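Local atomic coordinates of Serine/threonine-protein kinase BRSK1 (Mus musculus, PDB entry 5IRI), a protein that phosphorylates serine and threonine residues of protein substrates, and carries a C-terminal kinase-associated (KA1) domain with a preceding autoinhibitory sequence that probably restrains the kinase. Residues I30-L44 / R114-T126. Sequence-based numbering, arbitrary orientation.
Sequences IKADIVHAFLSIPSL and RVVETIQAQLLST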
ATOM      1  N   ILE A  30      -9.649  -7.692   2.312  1.00 40.90           N
ATOM      2  CA  ILE A  30      -8.495  -6.802   2.319  1.00 39.27           C
ATOM      3  C   ILE A  30      -7.620  -7.071   1.110  1.00 40.69           C
ATOM      4  O   ILE A  30      -7.151  -6.142   0.450  1.00 43.78           O
ATOM      5  CB  ILE A  30      -7.701  -6.961   3.626  1.00 39.47           C
ATOM      6  CG1 ILE A  30      -8.525  -6.463   4.820  1.00 44.03           C
ATOM      7  CG2 ILE A  30      -6.364  -6.226   3.533  1.00 36.04           C
ATOM      8  CD1 ILE A  30      -7.939  -6.790   6.168  1.00 39.68           C
ATOM      9  N   LYS A  31      -7.368  -8.350   0.820  1.00 41.79           N
ATOM     10  CA  LYS A  31      -6.581  -8.701  -0.350  1.00 37.78           C
ATOM     11  C   LYS A  31      -7.251  -8.168  -1.602  1.00 38.89           C
ATOM     12  O   LYS A  31      -6.608  -7.525  -2.437  1.00 41.42           O
ATOM     13  CB  LYS A  31      -6.389 -10.219  -0.427  1.00 40.77           C
ATOM     14  CG  LYS A  31      -5.344 -10.793   0.526  1.00 42.73           C
ATOM     15  CD  LYS A  31      -5.066 -12.271   0.214  1.00 44.27           C
ATOM     16  CE  LYS A  31      -4.317 -12.435  -1.125  1.00 54.03           C
ATOM     17  NZ  LYS A  31      -3.969 -13.856  -1.451  1.00 53.80           N
ATOM     18  N   ALA A  32      -8.560  -8.389  -1.731  1.00 38.96           N
ATOM     19  CA  ALA A  32      -9.266  -7.883  -2.898  1.00 36.74           C
ATOM     20  C   ALA A  32      -9.090  -6.377  -3.034  1.00 42.98           C
ATOM     21  O   ALA A  32      -8.616  -5.893  -4.069  1.00 44.76           O
ATOM     22  CB  ALA A  32     -10.739  -8.254  -2.822  1.00 34.19           C
ATOM     23  N   ASP A  33      -9.412  -5.629  -1.972  1.00 42.81           N
ATOM     24  CA  ASP A  33      -9.337  -4.170  -2.008  1.00 43.08           C
ATOM     25  C   ASP A  33      -7.954  -3.673  -2.415  1.00 46.99           C
ATOM     26  O   ASP A  33      -7.842  -2.736  -3.221  1.00 49.39           O
ATOM     27  CB  ASP A  33      -9.707  -3.595  -0.643  1.00 46.21           C
ATOM     28  CG  ASP A  33     -11.199  -3.538  -0.410  1.00 54.45           C
ATOM     29  OD1 ASP A  33     -11.981  -3.473  -1.382  1.00 57.66           O
ATOM     30  OD2 ASP A  33     -11.588  -3.533   0.771  1.00 56.96           O
ATOM     31  N   ILE A  34      -6.891  -4.261  -1.845  1.00 39.17           N
ATOM     32  CA  ILE A  34      -5.533  -3.828  -2.186  1.00 41.32           C
ATOM     33  C   ILE A  34      -5.254  -4.051  -3.666  1.00 45.82           C
ATOM     34  O   ILE A  34      -4.686  -3.190  -4.348  1.00 47.75           O
ATOM     35  CB  ILE A  34      -4.492  -4.559  -1.326  1.00 39.48           C
ATOM     36  CG1 ILE A  34      -4.646  -4.207   0.139  1.00 40.32           C
ATOM     37  CG2 ILE A  34      -3.112  -4.160  -1.754  1.00 39.73           C
ATOM     38  CD1 ILE A  34      -3.728  -4.994   0.997  1.00 36.46           C
ATOM     39  N   VAL A  35      -5.630  -5.220  -4.184  1.00 45.61           N
ATOM     40  CA  VAL A  35      -5.297  -5.540  -5.566  1.00 45.73           C
ATOM     41  C   VAL A  35      -6.088  -4.666  -6.518  1.00 47.70           C
ATOM     42  O   VAL A  35      -5.539  -4.135  -7.487  1.00 49.05           O
ATOM     43  CB  VAL A  35      -5.521  -7.034  -5.837  1.00 41.91           C
ATOM     44  CG1 VAL A  35      -5.801  -7.262  -7.293  1.00 39.41           C
ATOM     45  CG2 VAL A  35      -4.299  -7.833  -5.377  1.00 39.59           C
ATOM     46  N   HIS A  36      -7.382  -4.490  -6.250  1.00 45.72           N
ATOM     47  CA  HIS A  36      -8.166  -3.503  -6.985  1.00 49.84           C
ATOM     48  C   HIS A  36      -7.444  -2.165  -7.032  1.00 51.41           C
ATOM     49  O   HIS A  36      -7.331  -1.550  -8.096  1.00 55.11           O
ATOM     50  CB  HIS A  36      -9.549  -3.356  -6.341  1.00 50.11           C
ATOM     51  CG  HIS A  36     -10.553  -2.627  -7.187  1.00 59.14           C
ATOM     52  ND1 HIS A  36     -10.927  -1.319  -6.947  1.00 66.92           N
ATOM     53  CD2 HIS A  36     -11.277  -3.029  -8.259  1.00 62.75           C
ATOM     54  CE1 HIS A  36     -11.825  -0.945  -7.841  1.00 63.96           C
ATOM     55  NE2 HIS A  36     -12.056  -1.965  -8.650  1.00 67.85           N
ATOM     56  N   ALA A  37      -6.920  -1.714  -5.889  1.00 52.47           N
ATOM     57  CA  ALA A  37      -6.226  -0.432  -5.845  1.00 50.93           C
ATOM     58  C   ALA A  37      -4.969  -0.449  -6.710  1.00 50.43           C
ATOM     59  O   ALA A  37      -4.696   0.518  -7.433  1.00 50.65           O
ATOM     60  CB  ALA A  37      -5.891  -0.075  -4.398  1.00 41.33           C
ATOM     61  N   PHE A  38      -4.185  -1.533  -6.643  1.00 43.56           N
ATOM     62  CA  PHE A  38      -2.987  -1.624  -7.468  1.00 45.34           C
ATOM     63  C   PHE A  38      -3.345  -1.457  -8.938  1.00 53.91           C
ATOM     64  O   PHE A  38      -2.741  -0.651  -9.658  1.00 58.10           O
ATOM     65  CB  PHE A  38      -2.294  -2.966  -7.243  1.00 45.96           C
ATOM     66  CG  PHE A  38      -1.559  -3.060  -5.945  1.00 45.58           C
ATOM     67  CD1 PHE A  38      -1.177  -1.921  -5.260  1.00 47.68           C
ATOM     68  CD2 PHE A  38      -1.238  -4.298  -5.410  1.00 41.57           C
ATOM     69  CE1 PHE A  38      -0.483  -2.022  -4.059  1.00 43.03           C
ATOM     70  CE2 PHE A  38      -0.549  -4.401  -4.211  1.00 38.41           C
ATOM     71  CZ  PHE A  38      -0.174  -3.272  -3.543  1.00 38.53           C
ATOM     72  N   LEU A  39      -4.349  -2.209  -9.388  1.00 46.45           N
ATOM     73  CA  LEU A  39      -4.784  -2.131 -10.775  1.00 48.11           C
ATOM     74  C   LEU A  39      -5.224  -0.718 -11.133  1.00 52.19           C
ATOM     75  O   LEU A  39      -4.758  -0.136 -12.118  1.00 52.81           O
ATOM     76  CB  LEU A  39      -5.919  -3.124 -10.998  1.00 44.91           C
ATOM     77  CG  LEU A  39      -5.559  -4.554 -11.429  1.00 48.12           C
ATOM     78  CD1 LEU A  39      -4.133  -4.968 -11.086  1.00 46.19           C
ATOM     79  CD2 LEU A  39      -6.546  -5.534 -10.824  1.00 40.04           C
ATOM     80  N   SER A  40      -6.096  -0.140 -10.312  1.00 49.77           N
ATOM     81  CA  SER A  40      -6.695   1.147 -10.629  1.00 50.21           C
ATOM     82  C   SER A  40      -5.650   2.251 -10.736  1.00 48.51           C
ATOM     83  O   SER A  40      -5.793   3.176 -11.540  1.00 54.58           O
ATOM     84  CB  SER A  40      -7.727   1.491  -9.568  1.00 51.42           C
ATOM     85  OG  SER A  40      -7.217   2.515  -8.734  1.00 53.61           O
ATOM     86  N   ILE A  41      -4.599   2.190  -9.935  1.00 49.41           N
ATOM     87  CA  ILE A  41      -3.575   3.217 -10.081  1.00 49.52           C
ATOM     88  C   ILE A  41      -2.812   2.944 -11.359  1.00 56.80           C
ATOM     89  O   ILE A  41      -2.244   1.850 -11.545  1.00 55.12           O
ATOM     90  CB  ILE A  41      -2.643   3.288  -8.865  1.00 48.22           C
ATOM     91  CG1 ILE A  41      -3.438   3.689  -7.620  1.00 47.59           C
ATOM     92  CG2 ILE A  41      -1.542   4.270  -9.154  1.00 46.39           C
ATOM     93  CD1 ILE A  41      -2.623   3.764  -6.353  1.00 43.26           C
ATOM     94  N   PRO A  42      -2.786   3.886 -12.289  1.00 61.55           N
ATOM     95  CA  PRO A  42      -2.022   3.700 -13.519  1.00 65.82           C
ATOM     96  C   PRO A  42      -0.559   4.044 -13.276  1.00 62.00           C
ATOM     97  O   PRO A  42      -0.229   4.868 -12.416  1.00 58.28           O
ATOM     98  CB  PRO A  42      -2.684   4.672 -14.500  1.00 60.91           C
ATOM     99  CG  PRO A  42      -3.131   5.825 -13.599  1.00 55.23           C
ATOM    100  CD  PRO A  42      -3.414   5.224 -12.213  1.00 55.42           C
ATOM    101  N   SER A  43       0.311   3.377 -14.033  1.00 58.75           N
ATOM    102  CA  SER A  43       1.764   3.372 -13.857  1.00 61.22           C
ATOM    103  C   SER A  43       2.189   2.593 -12.624  1.00 61.95           C
ATOM    104  O   SER A  43       3.385   2.545 -12.318  1.00 59.11           O
ATOM    105  CB  SER A  43       2.381   4.781 -13.770  1.00 59.58           C
ATOM    106  OG  SER A  43       2.086   5.426 -12.540  1.00 61.06           O
ATOM    107  N   LEU A  44       1.257   2.005 -11.892  1.00 54.05           N
ATOM    108  CA  LEU A  44       1.592   1.160 -10.760  1.00 51.62           C
ATOM    109  C   LEU A  44       1.398  -0.289 -11.179  1.00 48.65           C
ATOM    110  O   LEU A  44       0.296  -0.696 -11.572  1.00 54.75           O
ATOM    111  CB  LEU A  44       0.751   1.504  -9.530  1.00 49.47           C
ATOM    112  CG  LEU A  44       1.177   0.741  -8.268  1.00 47.55           C
ATOM    113  CD1 LEU A  44       1.100   1.618  -7.036  1.00 40.83           C
ATOM    114  CD2 LEU A  44       0.339  -0.509  -8.078  1.00 45.89           C
ATOM    115  N   ARG A 114       0.951   9.576  -1.136  1.00 44.73           N
ATOM    116  CA  ARG A 114      -0.234   9.707  -1.993  1.00 49.23           C
ATOM    117  C   ARG A 114      -0.696   8.357  -2.533  1.00 49.11           C
ATOM    118  O   ARG A 114      -1.902   8.097  -2.624  1.00 50.89           O
ATOM    119  CB  ARG A 114       0.034  10.636  -3.183  1.00 57.64           C
ATOM    120  CG  ARG A 114       0.587  12.012  -2.880  1.00 60.88           C
ATOM    121  CD  ARG A 114      -0.316  12.801  -1.951  1.00 66.77           C
ATOM    122  NE  ARG A 114       0.327  12.962  -0.654  1.00 72.89           N
ATOM    123  CZ  ARG A 114       1.266  13.866  -0.401  1.00 78.56           C
ATOM    124  NH1 ARG A 114       1.819  13.941   0.807  1.00 85.30           N
ATOM    125  NH2 ARG A 114       1.656  14.697  -1.360  1.00 70.63           N
ATOM    126  N   VAL A 115       0.245   7.517  -2.966  1.00 50.02           N
ATOM    127  CA  VAL A 115      -0.100   6.170  -3.406  1.00 44.08           C
ATOM    128  C   VAL A 115      -0.736   5.394  -2.264  1.00 43.44           C
ATOM    129  O   VAL A 115      -1.780   4.751  -2.427  1.00 41.08           O
ATOM    130  CB  VAL A 115       1.146   5.446  -3.932  1.00 41.01           C
ATOM    131  CG1 VAL A 115       0.782   4.046  -4.345  1.00 42.30           C
ATOM    132  CG2 VAL A 115       1.759   6.210  -5.082  1.00 43.62           C
ATOM    133  N   VAL A 116      -0.110   5.444  -1.088  1.00 40.22           N
ATOM    134  CA  VAL A 116      -0.628   4.698   0.050  1.00 41.20           C
ATOM    135  C   VAL A 116      -2.008   5.209   0.428  1.00 45.00           C
ATOM    136  O   VAL A 116      -2.912   4.427   0.753  1.00 44.66           O
ATOM    137  CB  VAL A 116       0.356   4.777   1.225  1.00 40.27           C
ATOM    138  CG1 VAL A 116      -0.283   4.265   2.485  1.00 39.06           C
ATOM    139  CG2 VAL A 116       1.572   3.963   0.911  1.00 40.09           C
ATOM    140  N   GLU A 117      -2.200   6.529   0.361  1.00 48.65           N
ATOM    141  CA  GLU A 117      -3.498   7.112   0.689  1.00 50.90           C
ATOM    142  C   GLU A 117      -4.571   6.582  -0.241  1.00 48.04           C
ATOM    143  O   GLU A 117      -5.619   6.093   0.205  1.00 46.83           O
ATOM    144  CB  GLU A 117      -3.429   8.635   0.613  1.00 50.39           C
ATOM    145  CG  GLU A 117      -2.965   9.256   1.899  1.00 52.61           C
ATOM    146  CD  GLU A 117      -2.503  10.678   1.725  1.00 63.54           C
ATOM    147  OE1 GLU A 117      -2.517  11.187   0.576  1.00 63.72           O
ATOM    148  OE2 GLU A 117      -2.126  11.276   2.755  1.00 67.62           O
ATOM    149  N   THR A 118      -4.318   6.675  -1.545  1.00 40.48           N
ATOM    150  CA  THR A 118      -5.196   6.036  -2.509  1.00 40.75           C
ATOM    151  C   THR A 118      -5.524   4.608  -2.092  1.00 47.14           C
ATOM    152  O   THR A 118      -6.690   4.198  -2.128  1.00 46.51           O
ATOM    153  CB  THR A 118      -4.539   6.074  -3.877  1.00 42.00           C
ATOM    154  OG1 THR A 118      -4.125   7.422  -4.150  1.00 49.03           O
ATOM    155  CG2 THR A 118      -5.504   5.588  -4.937  1.00 34.77           C
ATOM    156  N   ILE A 119      -4.520   3.856  -1.631  1.00 42.95           N
ATOM    157  CA  ILE A 119      -4.747   2.456  -1.294  1.00 38.37           C
ATOM    158  C   ILE A 119      -5.621   2.336  -0.054  1.00 42.42           C
ATOM    159  O   ILE A 119      -6.605   1.589  -0.045  1.00 44.74           O
ATOM    160  CB  ILE A 119      -3.407   1.726  -1.121  1.00 39.47           C
ATOM    161  CG1 ILE A 119      -2.607   1.761  -2.418  1.00 43.66           C
ATOM    162  CG2 ILE A 119      -3.636   0.309  -0.736  1.00 34.42           C
ATOM    163  CD1 ILE A 119      -1.236   1.164  -2.275  1.00 41.37           C
ATOM    164  N   GLN A 120      -5.276   3.055   1.015  1.00 43.99           N
ATOM    165  CA  GLN A 120      -6.125   3.030   2.204  1.00 43.82           C
ATOM    166  C   GLN A 120      -7.560   3.419   1.888  1.00 42.70           C
ATOM    167  O   GLN A 120      -8.489   2.937   2.543  1.00 42.62           O
ATOM    168  CB  GLN A 120      -5.582   3.971   3.266  1.00 44.31           C
ATOM    169  CG  GLN A 120      -4.189   3.666   3.732  1.00 46.60           C
ATOM    170  CD  GLN A 120      -3.826   4.472   4.957  1.00 49.00           C
ATOM    171  OE1 GLN A 120      -4.241   5.614   5.101  1.00 57.70           O
ATOM    172  NE2 GLN A 120      -3.064   3.873   5.856  1.00 48.42           N
ATOM    173  N   ALA A 121      -7.759   4.296   0.903  1.00 46.70           N
ATOM    174  CA  ALA A 121      -9.105   4.751   0.581  1.00 46.29           C
ATOM    175  C   ALA A 121      -9.981   3.602   0.115  1.00 45.64           C
ATOM    176  O   ALA A 121     -11.131   3.480   0.545  1.00 47.35           O
ATOM    177  CB  ALA A 121      -9.042   5.845  -0.476  1.00 46.04           C
ATOM    178  N   GLN A 122      -9.463   2.752  -0.767  1.00 50.37           N
ATOM    179  CA  GLN A 122     -10.252   1.603  -1.182  1.00 46.03           C
ATOM    180  C   GLN A 122     -10.489   0.673  -0.019  1.00 43.64           C
ATOM    181  O   GLN A 122     -11.525   0.009   0.047  1.00 48.09           O
ATOM    182  CB  GLN A 122      -9.561   0.866  -2.316  1.00 44.77           C
ATOM    183  CG  GLN A 122     -10.466  -0.140  -3.039  1.00 58.67           C
ATOM    184  CD  GLN A 122     -11.464   0.524  -3.987  1.00 63.62           C
ATOM    185  OE1 GLN A 122     -11.081   1.105  -5.013  1.00 61.73           O
ATOM    186  NE2 GLN A 122     -12.754   0.430  -3.648  1.00 63.13           N
ATOM    187  N   LEU A 123      -9.547   0.645   0.921  1.00 46.54           N
ATOM    188  CA  LEU A 123      -9.613  -0.256   2.058  1.00 45.26           C
ATOM    189  C   LEU A 123     -10.680   0.150   3.058  1.00 43.66           C
ATOM    190  O   LEU A 123     -11.032  -0.651   3.926  1.00 51.22           O
ATOM    191  CB  LEU A 123      -8.234  -0.333   2.717  1.00 39.40           C
ATOM    192  CG  LEU A 123      -7.338  -1.456   2.185  1.00 36.69           C
ATOM    193  CD1 LEU A 123      -5.960  -1.454   2.811  1.00 41.22           C
ATOM    194  CD2 LEU A 123      -8.019  -2.775   2.456  1.00 38.48           C
ATOM    195  N   LEU A 124     -11.204   1.363   2.962  1.00 45.15           N
ATOM    196  CA  LEU A 124     -12.280   1.785   3.847  1.00 50.22           C
ATOM    197  C   LEU A 124     -13.663   1.423   3.328  1.00 55.23           C
ATOM    198  O   LEU A 124     -14.578   1.206   4.135  1.00 54.71           O
ATOM    199  CB  LEU A 124     -12.193   3.289   4.063  1.00 53.27           C
ATOM    200  CG  LEU A 124     -11.427   3.688   5.318  1.00 62.77           C
ATOM    201  CD1 LEU A 124     -10.239   2.740   5.599  1.00 52.51           C
ATOM    202  CD2 LEU A 124     -10.972   5.123   5.149  1.00 55.00           C
ATOM    203  N   SER A 125     -13.835   1.369   2.004  1.00 56.54           N
ATOM    204  CA  SER A 125     -15.131   1.048   1.421  1.00 56.91           C
ATOM    205  C   SER A 125     -15.608  -0.316   1.898  1.00 62.76           C
ATOM    206  O   SER A 125     -14.836  -1.276   1.962  1.00 67.02           O
ATOM    207  CB  SER A 125     -15.055   1.073  -0.105  1.00 51.15           C
ATOM    208  OG  SER A 125     -14.693   2.360  -0.558  1.00 58.52           O
ATOM    209  N   THR A 126     -16.885  -0.393   2.251  1.00 62.62           N
ATOM    210  CA  THR A 126     -17.468  -1.667   2.648  1.00 64.32           C
ATOM    211  C   THR A 126     -18.705  -1.962   1.807  1.00 67.60           C
ATOM    212  O   THR A 126     -18.810  -3.033   1.204  1.00 74.46           O
ATOM    213  CB  THR A 126     -17.836  -1.699   4.154  1.00 68.56           C
ATOM    214  OG1 THR A 126     -18.924  -0.803   4.409  1.00 71.80           O
ATOM    215  CG2 THR A 126     -16.627  -1.308   5.014  1.00 59.21           C
TER
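Ile30 opens the contact with its CG2 branch, which lies 4.0 Å from Leu123 CD2, while its side chain also rests on Tyr98 and Val100 of the sheet beneath. One turn on, Asp33 CB lies 3.6 Å from Leu123 CD2; the Asp33 side chain crosses that of Gln122 at about a right angle, its carboxylate near the Gln122 carbonyl oxygen, and makes a long, weak ion pair with Lys25. Ile34 meets the other branch of Leu123, CG1 to CD1. On the exposed side of the pair, His36 ND1 gives a weak, bent hydrogen bond to Gln122 OE1 (3.1 Å, 141° at the hydrogen). The oxygen sits in the ring plane, whereas the amide stands almost perpendicular to it; the bend at chi2 of Gln122 (76°) brings its amide to the imidazole edge. Ala37 sets its methyl over the backbone of Ile119, where the axes of segments 30-40 and 114-124 approach to 8.5 Å, their N-to-C directions 137° apart. This is the KA1 fold: two roughly antiparallel helices packed side by side on one face of an antiparallel sheet. Deeper in, Phe38 CE1 touches Ile119 CD1 (3.7 Å), and both side chains reach the sheet, at Val75 and at Phe73 respectively. Past the helix end, Ile41 meets Thr118 tip to tip, CD1 to CG2 at 3.7 Å, and Leu44 CD1 closes on Val115 CG1 at 3.6 Å.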